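Local coordinates for protein carbohydrate binding family 6 (Clostridium thermocellum, PDB 5A8C) that hydrolyses alpha-L-arabinofuranosidic bonds, releasing arabinofuranose from its substrates, and is built as a five-bladed beta-propeller of glycoside hydrolase family 43, at residues T37-A42 / S101-I106; R48-C53 / S131-F136; A212-K217 / N267-V272; Y222-A227 / E238-D243. One frame throughout, in Å; residues are numbered along the deposited sequence.

Interaction 1 (T37-A42 / S101-I106)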
loop_
_atom_site.group_PDB
_atom_site.type_symbol
_atom_site.label_atom_id
_atom_site.label_comp_id
_atom_site.label_asym_id
_atom_site.label_seq_id
_atom_site.Cartn_x
_atom_site.Cartn_y
_atom_site.Cartn_z
ATOM N N THR A 37 1.167 -13.155 -1.438
ATOM C CA THR A 37 0.939 -11.741 -1.749
ATOM C C THR A 37 0.791 -10.959 -0.466
ATOM O O THR A 37 0.236 -11.428 0.533
ATOM C CB THR A 37 -0.381 -11.579 -2.575
ATOM O OG1 THR A 37 -1.493 -12.216 -1.963
ATOM C CG2 THR A 37 -0.178 -12.097 -3.999
ATOM N N ALA A 38 1.255 -9.694 -0.501
ATOM C CA ALA A 38 1.257 -8.842 0.686
ATOM C C ALA A 38 1.097 -7.371 0.282
ATOM O O ALA A 38 1.220 -7.001 -0.896
ATOM C CB ALA A 38 2.565 -8.987 1.455
ATOM N N ASP A 39 0.808 -6.558 1.281
ATOM C CA ASP A 39 0.911 -5.073 1.102
ATOM C C ASP A 39 0.076 -4.550 -0.052
ATOM O O ASP A 39 0.559 -3.820 -0.920
ATOM C CB ASP A 39 2.375 -4.653 0.898
ATOM C CG ASP A 39 3.322 -5.267 1.883
ATOM O OD1 ASP A 39 2.991 -5.383 3.069
ATOM O OD2 ASP A 39 4.485 -5.583 1.424
ATOM N N PRO A 40 -1.204 -4.944 -0.125
ATOM C CA PRO A 40 -1.997 -4.589 -1.301
ATOM C C PRO A 40 -2.248 -3.104 -1.496
ATOM O O PRO A 40 -2.387 -2.347 -0.503
ATOM C CB PRO A 40 -3.297 -5.323 -1.049
ATOM C CG PRO A 40 -3.416 -5.390 0.446
ATOM C CD PRO A 40 -1.999 -5.660 0.885
ATOM N N ALA A 41 -2.442 -2.737 -2.747
ATOM C CA ALA A 41 -3.000 -1.458 -3.151
ATOM C C ALA A 41 -4.011 -1.738 -4.260
ATOM O O ALA A 41 -3.875 -2.700 -5.002
ATOM C CB ALA A 41 -1.913 -0.496 -3.609
ATOM N N ALA A 42 -5.000 -0.887 -4.417
ATOM C CA ALA A 42 -6.110 -1.178 -5.330
ATOM C C ALA A 42 -6.527 0.013 -6.141
ATOM O O ALA A 42 -6.477 1.155 -5.685
ATOM C CB ALA A 42 -7.309 -1.720 -4.569
ATOM N N SER A 101 10.850 -4.684 -5.260
ATOM C CA SER A 101 9.655 -3.874 -5.466
ATOM C C SER A 101 8.658 -4.068 -4.344
ATOM O O SER A 101 7.716 -4.816 -4.467
ATOM C CB SER A 101 9.019 -4.187 -6.811
ATOM O OG SER A 101 8.612 -5.514 -6.939
ATOM N N TRP A 102 8.872 -3.383 -3.211
ATOM C CA TRP A 102 8.071 -3.590 -2.028
ATOM C C TRP A 102 6.879 -2.648 -1.998
ATOM O O TRP A 102 7.052 -1.422 -2.166
ATOM C CB TRP A 102 8.930 -3.318 -0.762
ATOM C CG TRP A 102 10.102 -4.201 -0.578
ATOM C CD1 TRP A 102 10.565 -5.186 -1.386
ATOM C CD2 TRP A 102 10.978 -4.169 0.549
ATOM N NE1 TRP A 102 11.684 -5.793 -0.820
ATOM C CE2 TRP A 102 11.956 -5.139 0.364
ATOM C CE3 TRP A 102 11.039 -3.344 1.703
ATOM C CZ2 TRP A 102 12.995 -5.340 1.270
ATOM C CZ3 TRP A 102 12.077 -3.558 2.573
ATOM C CH2 TRP A 102 13.029 -4.516 2.367
ATOM N N ALA A 103 5.702 -3.163 -1.652
ATOM C CA ALA A 103 4.552 -2.375 -1.199
ATOM C C ALA A 103 4.088 -1.354 -2.230
ATOM O O ALA A 103 4.303 -0.149 -2.099
ATOM C CB ALA A 103 4.808 -1.728 0.160
ATOM N N PRO A 104 3.454 -1.833 -3.301
ATOM C CA PRO A 104 3.085 -0.943 -4.396
ATOM C C PRO A 104 2.032 0.079 -4.011
ATOM O O PRO A 104 1.175 -0.131 -3.148
ATOM C CB PRO A 104 2.541 -1.932 -5.459
ATOM C CG PRO A 104 2.005 -3.078 -4.648
ATOM C CD PRO A 104 2.977 -3.205 -3.505
ATOM N N SER A 105 2.022 1.192 -4.760
ATOM C CA SER A 105 0.924 2.165 -4.750
ATOM C C SER A 105 0.517 2.370 -6.196
ATOM O O SER A 105 1.358 2.598 -7.046
ATOM C CB SER A 105 1.387 3.469 -4.144
ATOM O OG SER A 105 0.380 4.457 -4.143
ATOM N N ILE A 106 -0.790 2.242 -6.496
ATOM C CA ILE A 106 -1.289 2.337 -7.868
ATOM C C ILE A 106 -2.172 3.591 -8.003
ATOM O O ILE A 106 -3.042 3.843 -7.149
ATOM C CB ILE A 106 -2.078 1.054 -8.238
ATOM C CG1 ILE A 106 -2.534 1.074 -9.699
ATOM C CG2 ILE A 106 -3.224 0.761 -7.285
ATOM C CD1 ILE A 106 -1.450 0.983 -10.720
HETATM O O HOH W 1 1.307 -1.105 -0.639
#
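Strands 40-42 and 104-106 run almost exactly parallel, 5° apart, with Ala41 facing Ser105. Their axes are 6.0 Å apart, yet no direct hydrogen bond joins them: each is the first strand of its own antiparallel sheet, and the two blades meet here at the hub of the propeller. Both chains turn a corner just before the strands, at Asp39 and Ala103, each with positive phi. The two corners lie side by side, CA of Asp39 5.1 Å from CA of Ala103. The carbonyls do the joining through water: one water donates to Asp39 O (2.8 Å) and to Pro104 O (2.7 Å), and the same water is a ligand of the calcium ion in the central channel. CB of Ala41 lies 3.1 Å from Pro104 O, a close fit of methyl against carbonyl oxygen. Further along, CG2 of Ile106 lies 3.6 Å from Ala42 C, resting mainly on the backbone, with the Ala41 methyl beside it. At the other end CB of Asp39 sits 3.9 Å from CB of Ala103. With its CG beside the backbone N (chi1 -47°), the Asp39 carboxylate is carried past Ala103 to Ser54 OG, which also meets Ala103 N, and to a bound Tris molecule, probably from the crystallisation liquor. The chemistry thus divides in two: methyl groups pack the strands together, against backbone as much as against each other, while carbonyls and a carboxylate turn to the channel, with its calcium-bound water and Tris.

Interaction 2 (R48-C53 / S131-F136)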
loop_
_atom_site.group_PDB
_atom_site.type_symbol
_atom_site.label_atom_id
_atom_site.label_comp_id
_atom_site.label_asym_id
_atom_site.label_seq_id
_atom_site.Cartn_x
_atom_site.Cartn_y
_atom_site.Cartn_z
ATOM N N ARG A 48 -13.705 -2.922 -13.168
ATOM C CA ARG A 48 -13.015 -3.951 -12.409
ATOM C C ARG A 48 -12.242 -3.317 -11.268
ATOM O O ARG A 48 -11.721 -2.199 -11.359
ATOM C CB ARG A 48 -12.024 -4.699 -13.304
ATOM C CG ARG A 48 -12.697 -5.467 -14.439
ATOM C CD ARG A 48 -11.715 -6.315 -15.223
ATOM N NE ARG A 48 -11.270 -7.466 -14.476
ATOM C CZ ARG A 48 -11.958 -8.602 -14.382
ATOM N NH1 ARG A 48 -13.138 -8.782 -14.950
ATOM N NH2 ARG A 48 -11.435 -9.559 -13.644
ATOM N N LEU A 49 -12.098 -4.093 -10.199
ATOM C CA LEU A 49 -11.229 -3.773 -9.066
ATOM C C LEU A 49 -9.935 -4.556 -9.237
ATOM O O LEU A 49 -9.966 -5.799 -9.275
ATOM C CB LEU A 49 -11.924 -4.149 -7.773
ATOM C CG LEU A 49 -11.122 -3.889 -6.485
ATOM C CD1 LEU A 49 -10.789 -2.444 -6.293
ATOM C CD2 LEU A 49 -11.862 -4.437 -5.282
ATOM N N TYR A 50 -8.827 -3.834 -9.393
ATOM C CA TYR A 50 -7.494 -4.404 -9.539
ATOM C C TYR A 50 -6.778 -4.231 -8.216
ATOM O O TYR A 50 -6.742 -3.150 -7.643
ATOM C CB TYR A 50 -6.696 -3.691 -10.645
ATOM C CG TYR A 50 -7.216 -3.898 -12.035
ATOM C CD1 TYR A 50 -8.234 -3.122 -12.537
ATOM C CD2 TYR A 50 -6.664 -4.863 -12.841
ATOM C CE1 TYR A 50 -8.728 -3.346 -13.817
ATOM C CE2 TYR A 50 -7.148 -5.128 -14.127
ATOM C CZ TYR A 50 -8.191 -4.348 -14.603
ATOM O OH TYR A 50 -8.686 -4.558 -15.886
ATOM N N ILE A 51 -6.114 -5.320 -7.780
ATOM C CA ILE A 51 -5.281 -5.304 -6.554
ATOM C C ILE A 51 -3.858 -5.672 -6.948
ATOM O O ILE A 51 -3.636 -6.672 -7.645
ATOM C CB ILE A 51 -5.816 -6.287 -5.489
ATOM C CG1 ILE A 51 -7.272 -5.999 -5.131
ATOM C CG2 ILE A 51 -4.946 -6.155 -4.242
ATOM C CD1 ILE A 51 -7.867 -7.012 -4.159
ATOM N N TYR A 52 -2.917 -4.817 -6.520
ATOM C CA TYR A 52 -1.500 -5.012 -6.766
ATOM C C TYR A 52 -0.849 -5.310 -5.433
ATOM O O TYR A 52 -1.104 -4.581 -4.452
ATOM C CB TYR A 52 -0.890 -3.703 -7.364
ATOM C CG TYR A 52 -1.505 -3.326 -8.666
ATOM C CD1 TYR A 52 -2.755 -2.697 -8.715
ATOM C CD2 TYR A 52 -0.912 -3.615 -9.875
ATOM C CE1 TYR A 52 -3.340 -2.360 -9.900
ATOM C CE2 TYR A 52 -1.487 -3.283 -11.084
ATOM C CZ TYR A 52 -2.726 -2.671 -11.096
ATOM O OH TYR A 52 -3.356 -2.313 -12.258
ATOM N N CYS A 53 0.057 -6.274 -5.398
ATOM C CA CYS A 53 0.618 -6.740 -4.144
ATOM C C CYS A 53 2.126 -6.947 -4.283
ATOM O O CYS A 53 2.618 -7.351 -5.336
ATOM C CB CYS A 53 0.044 -8.089 -3.714
ATOM S SG CYS A 53 -1.733 -8.071 -3.440
ATOM N N SER A 131 -1.647 -0.126 -19.692
ATOM C CA SER A 131 -2.572 -1.195 -19.327
ATOM C C SER A 131 -2.503 -1.437 -17.837
ATOM O O SER A 131 -1.423 -1.385 -17.249
ATOM C CB SER A 131 -2.132 -2.491 -19.982
ATOM O OG SER A 131 -2.786 -3.623 -19.464
ATOM N N PRO A 132 -3.646 -1.761 -17.197
ATOM C CA PRO A 132 -3.585 -2.112 -15.790
ATOM C C PRO A 132 -2.731 -3.301 -15.495
ATOM O O PRO A 132 -2.297 -3.511 -14.363
ATOM C CB PRO A 132 -5.042 -2.327 -15.406
ATOM C CG PRO A 132 -5.703 -2.759 -16.712
ATOM C CD PRO A 132 -5.008 -1.934 -17.753
ATOM N N THR A 133 -2.520 -4.172 -16.497
ATOM C CA THR A 133 -1.797 -5.393 -16.292
ATOM C C THR A 133 -0.419 -5.393 -16.898
ATOM O O THR A 133 0.268 -6.428 -16.975
ATOM C CB THR A 133 -2.623 -6.586 -16.743
ATOM O OG1 THR A 133 -2.938 -6.420 -18.119
ATOM C CG2 THR A 133 -3.877 -6.707 -15.912
ATOM N N GLY A 134 0.087 -4.214 -17.267
ATOM C CA GLY A 134 1.460 -4.077 -17.688
ATOM C C GLY A 134 1.678 -4.483 -19.113
ATOM O O GLY A 134 0.726 -4.631 -19.886
ATOM N N PRO A 135 2.910 -4.684 -19.489
ATOM C CA PRO A 135 4.109 -4.545 -18.685
ATOM C C PRO A 135 4.306 -3.154 -18.095
ATOM O O PRO A 135 3.996 -2.181 -18.819
ATOM C CB PRO A 135 5.201 -4.789 -19.757
ATOM C CG PRO A 135 4.510 -5.508 -20.867
ATOM C CD PRO A 135 3.180 -4.926 -20.915
ATOM N N PHE A 136 4.702 -3.049 -16.820
ATOM C CA PHE A 136 5.107 -1.780 -16.263
ATOM C C PHE A 136 6.576 -1.591 -16.416
ATOM O O PHE A 136 7.363 -2.506 -16.177
ATOM C CB PHE A 136 4.719 -1.701 -14.794
ATOM C CG PHE A 136 3.230 -1.533 -14.522
ATOM C CD1 PHE A 136 2.337 -2.590 -14.535
ATOM C CD2 PHE A 136 2.723 -0.266 -14.269
ATOM C CE1 PHE A 136 1.013 -2.403 -14.291
ATOM C CE2 PHE A 136 1.386 -0.068 -14.013
ATOM C CZ PHE A 136 0.512 -1.140 -14.035
#
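Tyr52 and Pro132 form the tight part of this contact, which joins two neighbouring propeller blades: strand 48-53 belongs to the four-stranded sheet that begins with strand 36-45, and loop 131-136 follows strand 124-129, the last of the next sheet. The phenol OH of Tyr52 donates to Pro132 O over only 2.6 Å, in the carbonyl plane and on a lone pair (C=O...donor angle 121°); the acceptor lies at the edge of the Tyr52 ring, near its plane. Two residues earlier, on the same face of the strand, Tyr50 offers the flat of its ring to the proline: Pro132 CB stands 3.8 Å from the Tyr50 ring centroid, 15° off the normal, a CH-pi contact. The neighbouring CG of Pro132 reaches Tyr50 CZ at 3.6 Å. One proline is thereby held both by its carbonyl and by its ring.

Around this centre the packing is slacker. Phe136 meets Tyr52 with their side chains about at right angles, CZ of Phe136 4.2 Å from CE2 of Tyr52. Thr133 brings only its CG2 to Tyr50 CE2, at 4.0 Å. Toward solvent, the partly exposed Ser131 and Thr133 shape the type I turn 131-134, where Ser131 OG accepts from Thr133 N in an ST turn; beyond it Pro135 is exposed.

Between these two segments one short hydrogen bond gives direction, and the largely buried aromatic and proline surfaces around it probably keep water from it.

Interaction 3 (A212-K217 / N267-V272). With CA (calcium ion), chain B.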
loop_
_atom_site.group_PDB
_atom_site.type_symbol
_atom_site.label_atom_id
_atom_site.label_comp_id
_atom_site.label_asym_id
_atom_site.label_seq_id
_atom_site.Cartn_x
_atom_site.Cartn_y
_atom_site.Cartn_z
ATOM N N ALA A 212 3.520 1.834 5.900
ATOM C CA ALA A 212 2.217 1.715 5.218
ATOM C C ALA A 212 1.418 3.009 5.106
ATOM O O ALA A 212 0.183 2.950 5.035
ATOM C CB ALA A 212 1.363 0.565 5.749
ATOM N N ALA A 213 2.074 4.163 5.018
ATOM C CA ALA A 213 1.342 5.424 4.852
ATOM C C ALA A 213 0.342 5.333 3.678
ATOM O O ALA A 213 0.673 4.884 2.583
ATOM C CB ALA A 213 2.309 6.569 4.595
ATOM N N TYR A 214 -0.831 5.924 3.891
ATOM C CA TYR A 214 -1.896 5.843 2.892
ATOM C C TYR A 214 -2.785 7.060 3.033
ATOM O O TYR A 214 -3.089 7.493 4.150
ATOM C CB TYR A 214 -2.712 4.544 3.073
ATOM C CG TYR A 214 -3.593 4.198 1.919
ATOM C CD1 TYR A 214 -3.109 3.463 0.868
ATOM C CD2 TYR A 214 -4.885 4.673 1.864
ATOM C CE1 TYR A 214 -3.954 3.133 -0.210
ATOM C CE2 TYR A 214 -5.727 4.368 0.788
ATOM C CZ TYR A 214 -5.211 3.632 -0.242
ATOM O OH TYR A 214 -6.048 3.296 -1.305
ATOM N N MET A 215 -3.211 7.626 1.909
ATOM C CA MET A 215 -4.122 8.758 1.890
ATOM C C MET A 215 -5.321 8.479 1.011
ATOM O O MET A 215 -5.155 8.014 -0.125
ATOM C CB MET A 215 -3.372 9.989 1.380
ATOM C CG MET A 215 -4.209 11.260 1.205
ATOM S SD MET A 215 -5.140 11.785 2.644
ATOM C CE MET A 215 -3.819 11.949 3.865
ATOM N N HIS A 216 -6.495 8.857 1.496
ATOM C CA HIS A 216 -7.705 8.924 0.650
ATOM C C HIS A 216 -8.553 10.053 1.145
ATOM O O HIS A 216 -8.403 10.526 2.286
ATOM C CB HIS A 216 -8.458 7.598 0.559
ATOM C CG HIS A 216 -9.341 7.314 1.719
ATOM N ND1 HIS A 216 -8.915 6.774 2.917
ATOM C CD2 HIS A 216 -10.694 7.496 1.808
ATOM C CE1 HIS A 216 -9.990 6.652 3.688
ATOM N NE2 HIS A 216 -11.060 7.093 3.049
ATOM N N LYS A 217 -9.469 10.513 0.305
ATOM C CA LYS A 217 -10.346 11.621 0.623
ATOM C C LYS A 217 -11.775 11.171 0.502
ATOM O O LYS A 217 -12.126 10.413 -0.400
ATOM C CB LYS A 217 -10.059 12.835 -0.301
ATOM C CG LYS A 217 -10.710 14.149 0.095
ATOM C CD LYS A 217 -10.306 15.255 -0.849
ATOM C CE LYS A 217 -10.775 16.615 -0.382
ATOM N NZ LYS A 217 -10.335 17.696 -1.314
ATOM N N ASN A 267 1.189 -5.778 9.202
ATOM C CA ASN A 267 -0.202 -5.487 8.866
ATOM C C ASN A 267 -0.168 -4.339 7.856
ATOM O O ASN A 267 0.495 -3.337 8.154
ATOM C CB ASN A 267 -0.918 -5.108 10.177
ATOM C CG ASN A 267 -2.429 -5.157 10.175
ATOM O OD1 ASN A 267 -3.092 -5.362 9.156
ATOM N ND2 ASN A 267 -2.996 -4.969 11.376
ATOM N N HIS A 268 -0.749 -4.489 6.662
ATOM C CA HIS A 268 -0.590 -3.478 5.615
ATOM C C HIS A 268 -1.843 -3.456 4.767
ATOM O O HIS A 268 -2.373 -4.491 4.408
ATOM C CB HIS A 268 0.607 -3.834 4.746
ATOM C CG HIS A 268 1.144 -2.691 3.897
ATOM N ND1 HIS A 268 2.426 -2.227 4.065
ATOM C CD2 HIS A 268 0.609 -1.955 2.884
ATOM C CE1 HIS A 268 2.610 -1.243 3.174
ATOM N NE2 HIS A 268 1.534 -1.036 2.475
ATOM N N HIS A 269 -2.330 -2.278 4.461
ATOM C CA HIS A 269 -3.656 -2.119 3.868
ATOM C C HIS A 269 -3.728 -1.095 2.744
ATOM O O HIS A 269 -2.825 -0.243 2.547
ATOM C CB HIS A 269 -4.555 -1.547 5.045
ATOM C CG HIS A 269 -4.220 -0.129 5.342
ATOM N ND1 HIS A 269 -2.938 0.277 5.662
ATOM C CD2 HIS A 269 -4.954 1.000 5.109
ATOM C CE1 HIS A 269 -2.930 1.607 5.645
ATOM N NE2 HIS A 269 -4.149 2.079 5.371
ATOM N N ALA A 270 -4.902 -1.086 2.118
ATOM C CA ALA A 270 -5.339 0.027 1.260
ATOM C C ALA A 270 -6.850 0.152 1.472
ATOM O O ALA A 270 -7.541 -0.808 1.760
ATOM C CB ALA A 270 -4.994 -0.139 -0.187
ATOM N N ILE A 271 -7.366 1.360 1.237
ATOM C CA ILE A 271 -8.808 1.673 1.306
ATOM C C ILE A 271 -9.290 2.115 -0.066
ATOM O O ILE A 271 -8.654 2.990 -0.661
ATOM C CB ILE A 271 -9.042 2.790 2.363
ATOM C CG1 ILE A 271 -8.619 2.311 3.741
ATOM C CG2 ILE A 271 -10.479 3.242 2.331
ATOM C CD1 ILE A 271 -8.529 3.342 4.823
ATOM N N VAL A 272 -10.377 1.519 -0.533
ATOM C CA VAL A 272 -10.804 1.789 -1.884
ATOM C C VAL A 272 -12.332 1.724 -1.956
ATOM O O VAL A 272 -12.963 0.887 -1.317
ATOM C CB VAL A 272 -10.143 0.768 -2.898
ATOM C CG1 VAL A 272 -10.599 -0.674 -2.642
ATOM C CG2 VAL A 272 -10.375 1.143 -4.340
HETATM CA CA CA B . 0.894 0.761 0.864
HETATM O O HOH W 2 -0.576 1.383 2.756
HETATM O O HOH W 3 1.959 2.639 2.004
HETATM O O HOH W 4 -1.311 0.022 0.315
HETATM O O HOH W 5 3.120 1.236 -0.090
HETATM O O HOH W 1 1.307 -1.105 -0.639
HETATM O O HOH W 6 0.273 2.463 -0.670
#
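The carbonyl oxygen of His269 is gripped by two waters, at 2.8 Å and 2.7 Å from its O, and the first of these also donates to Ala212 O (2.9 Å), bridging the segments. This is the hub of the five-bladed beta-propeller: strands 212-217 and 270-272 are the inner strands of two sheets that meet at the central channel, running roughly parallel with no backbone hydrogen bond between them. Both waters are ligands of a calcium ion, whose sole protein ligand is His268 NE2, at 2.5 Å; six waters complete a sevenfold shell, and the protein appears to hold the metal largely through water, with the carbonyls of Ala212 and His269 in the second shell. The methyl of Ala212 sits squarely over the His268 ring, CB 3.4 Å from its centroid, and the far nitrogen ND1 bonds to the bound Tris molecule, so the imidazole is fixed at both nitrogens and on one face.

Tyr214 spans the gap between the blades. With CG swung opposite the backbone N (chi1 -166°), its ring reaches across strand 270-272, the backbone of Ala270 under one face, and its OH donates to Ile271 O at 2.7 Å, tilted 35° from the carbonyl plane. His269 passes obliquely beside Tyr214 CB and its NE2 is hydrogen-bonded to Ser225 OG, whereas its buried ND1 finds no partner. Outward, His216 is held by Tyr308 through NE2 and stacks on Tyr223; across the contact, Ile271 CG2 rests 3.9 Å from the centroid of the His216 ring.

Interaction 4 (Y222-A227 / E238-D243)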
loop_
_atom_site.group_PDB
_atom_site.type_symbol
_atom_site.label_atom_id
_atom_site.label_comp_id
_atom_site.label_asym_id
_atom_site.label_seq_id
_atom_site.Cartn_x
_atom_site.Cartn_y
_atom_site.Cartn_z
ATOM N N TYR A 222 -9.679 14.446 4.607
ATOM C CA TYR A 222 -8.500 13.671 4.266
ATOM C C TYR A 222 -8.249 12.673 5.376
ATOM O O TYR A 222 -8.317 13.010 6.563
ATOM C CB TYR A 222 -7.285 14.605 4.131
ATOM C CG TYR A 222 -7.423 15.584 3.003
ATOM C CD1 TYR A 222 -8.036 16.851 3.222
ATOM C CD2 TYR A 222 -6.936 15.310 1.733
ATOM C CE1 TYR A 222 -8.142 17.745 2.208
ATOM C CE2 TYR A 222 -7.037 16.273 0.713
ATOM C CZ TYR A 222 -7.614 17.506 0.962
ATOM O OH TYR A 222 -7.714 18.459 -0.005
ATOM N N TYR A 223 -7.965 11.413 4.986
ATOM C CA TYR A 223 -7.751 10.319 5.912
ATOM C C TYR A 223 -6.338 9.808 5.722
ATOM O O TYR A 223 -6.018 9.234 4.675
ATOM C CB TYR A 223 -8.739 9.172 5.607
ATOM C CG TYR A 223 -10.191 9.527 5.868
ATOM C CD1 TYR A 223 -10.903 10.283 4.941
ATOM C CD2 TYR A 223 -10.843 9.084 6.992
ATOM C CE1 TYR A 223 -12.235 10.634 5.173
ATOM C CE2 TYR A 223 -12.194 9.402 7.238
ATOM C CZ TYR A 223 -12.847 10.179 6.342
ATOM O OH TYR A 223 -14.185 10.536 6.519
ATOM N N PHE A 224 -5.465 10.036 6.719
ATOM C CA PHE A 224 -4.126 9.490 6.708
ATOM C C PHE A 224 -4.165 8.211 7.543
ATOM O O PHE A 224 -4.394 8.253 8.745
ATOM C CB PHE A 224 -3.106 10.466 7.304
ATOM C CG PHE A 224 -1.723 9.883 7.296
ATOM C CD1 PHE A 224 -0.929 10.025 6.153
ATOM C CD2 PHE A 224 -1.218 9.183 8.356
ATOM C CE1 PHE A 224 0.337 9.467 6.132
ATOM C CE2 PHE A 224 0.045 8.605 8.295
ATOM C CZ PHE A 224 0.811 8.762 7.171
ATOM N N SER A 225 -4.005 7.077 6.867
ATOM C CA SER A 225 -4.020 5.769 7.541
ATOM C C SER A 225 -2.646 5.118 7.423
ATOM O O SER A 225 -1.852 5.477 6.531
ATOM C CB SER A 225 -5.155 4.901 7.036
ATOM O OG SER A 225 -5.074 4.672 5.644
ATOM N N TYR A 226 -2.350 4.199 8.318
ATOM C CA TYR A 226 -0.993 3.708 8.440
ATOM C C TYR A 226 -0.958 2.479 9.316
ATOM O O TYR A 226 -1.922 2.215 10.078
ATOM C CB TYR A 226 -0.072 4.775 9.018
ATOM C CG TYR A 226 -0.440 5.253 10.404
ATOM C CD1 TYR A 226 -1.441 6.196 10.603
ATOM C CD2 TYR A 226 0.203 4.757 11.520
ATOM C CE1 TYR A 226 -1.763 6.638 11.872
ATOM C CE2 TYR A 226 -0.102 5.194 12.806
ATOM C CZ TYR A 226 -1.091 6.152 12.983
ATOM O OH TYR A 226 -1.388 6.675 14.235
ATOM N N ALA A 227 0.135 1.741 9.266
ATOM C CA ALA A 227 0.398 0.671 10.204
ATOM C C ALA A 227 1.187 1.221 11.392
ATOM O O ALA A 227 2.218 1.891 11.213
ATOM C CB ALA A 227 1.146 -0.470 9.543
ATOM N N GLU A 238 -4.209 2.185 11.768
ATOM C CA GLU A 238 -4.771 3.309 12.511
ATOM C C GLU A 238 -4.853 4.504 11.597
ATOM O O GLU A 238 -4.413 4.461 10.448
ATOM C CB GLU A 238 -3.968 3.563 13.776
ATOM C CG GLU A 238 -3.733 2.250 14.543
ATOM C CD GLU A 238 -3.220 2.368 15.960
ATOM O OE1 GLU A 238 -3.589 3.337 16.665
ATOM O OE2 GLU A 238 -2.497 1.479 16.400
ATOM N N TYR A 239 -5.501 5.596 12.061
ATOM C CA TYR A 239 -5.704 6.710 11.154
ATOM C C TYR A 239 -5.944 8.019 11.882
ATOM O O TYR A 239 -6.292 8.078 13.061
ATOM C CB TYR A 239 -6.849 6.438 10.152
ATOM C CG TYR A 239 -8.251 6.610 10.706
ATOM C CD1 TYR A 239 -8.730 5.765 11.719
ATOM C CD2 TYR A 239 -9.093 7.592 10.252
ATOM C CE1 TYR A 239 -9.989 5.927 12.239
ATOM C CE2 TYR A 239 -10.372 7.769 10.766
ATOM C CZ TYR A 239 -10.820 6.897 11.740
ATOM O OH TYR A 239 -12.074 7.124 12.270
ATOM N N MET A 240 -5.771 9.062 11.064
ATOM C CA MET A 240 -6.021 10.451 11.420
ATOM C C MET A 240 -6.886 11.101 10.364
ATOM O O MET A 240 -6.883 10.656 9.207
ATOM C CB MET A 240 -4.724 11.242 11.521
ATOM C CG MET A 240 -3.616 10.618 12.333
ATOM S SD MET A 240 -2.187 11.695 12.564
ATOM C CE MET A 240 -1.589 11.923 10.975
ATOM N N MET A 241 -7.558 12.192 10.709
ATOM C CA MET A 241 -8.363 12.962 9.771
ATOM C C MET A 241 -7.959 14.418 9.802
ATOM O O MET A 241 -7.558 14.948 10.861
ATOM C CB MET A 241 -9.857 12.869 10.110
ATOM C CG MET A 241 -10.435 11.498 9.838
ATOM S SD MET A 241 -12.104 11.254 10.479
ATOM C CE MET A 241 -13.006 12.322 9.393
ATOM N N SER A 242 -8.160 15.097 8.660
ATOM C CA SER A 242 -7.884 16.533 8.555
ATOM C C SER A 242 -8.783 17.156 7.520
ATOM O O SER A 242 -9.271 16.482 6.602
ATOM C CB SER A 242 -6.444 16.760 8.133
ATOM O OG SER A 242 -6.183 18.175 8.087
ATOM N N ASP A 243 -8.929 18.474 7.586
ATOM C CA ASP A 243 -9.490 19.279 6.504
ATOM C C ASP A 243 -8.471 19.605 5.416
ATOM O O ASP A 243 -8.873 20.167 4.372
ATOM C CB ASP A 243 -10.053 20.590 7.065
ATOM C CG ASP A 243 -11.204 20.404 7.966
ATOM O OD1 ASP A 243 -11.995 19.495 7.748
ATOM O OD2 ASP A 243 -11.411 21.248 8.861
#
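The Tyr226 ring carries Glu238 CB over one face, CB lying 4.0 Å from Tyr226 CZ, while the Tyr222 ring has carbonyls at its edge, with CE1 3.3 Å from Asp243 O. Tyr223 takes Tyr239 CD2 at its edge, 4.0 Å from its own CD2. On the same face of the sheet Met241, bent at chi3 (70°), lies alongside Tyr223 in a Met-aromatic contact: its SD is 4.6 Å from the ring centroid, approaching obliquely. On the other face Phe224 and Met240 lie side by side, CD2 to CE 3.8 Å.

The backbones form a regular antiparallel hairpin, the two middle strands of a four-stranded propeller blade, between strands 212-218 and 250-256. The hydrogen-bonded pairs Tyr222-Ser242, Phe224-Met240 and Tyr226-Glu238 each exchange two bonds, the six ranging from 2.8 to 3.0 Å from N to O.

Glu238 OE1 forms a salt bridge with Arg208 and a hydrogen bond with Tyr251 OH. The backbone thus supplies the pairing and aromatic rings and thioethers pack on both faces; the hydroxyls of Tyr223 and Tyr239 reach Gly312 O and Ile314 N near the C-terminal end of the chain, whereas the Glu238 carboxylate is held by the adjoining strand and by Arg208.

In the fold
Interactions 1 and 3 lie at the hub, their centres about 10 Å apart, where they share a calcium-bound water; each joins the inner strands of two different blades. Interaction 2 lies farther out, about 11 Å from interaction 1, and shares its sheet: strand 48-56 is the neighbour of strand 36-45, and Tyr52 N probably bonds to Ala41 O. Interaction 4 lies within the sheet to which strand 212-218 belongs, about 9 Å from interaction 3, and is nested in the loop that interaction 3 closes. Along the chain interactions 1 and 2 interlock, and both precede 3 and 4. Interactions 1, 2 and 3 join blades, interaction 4 builds one, and the channel at the hub holds the calcium ion and the bound Tris.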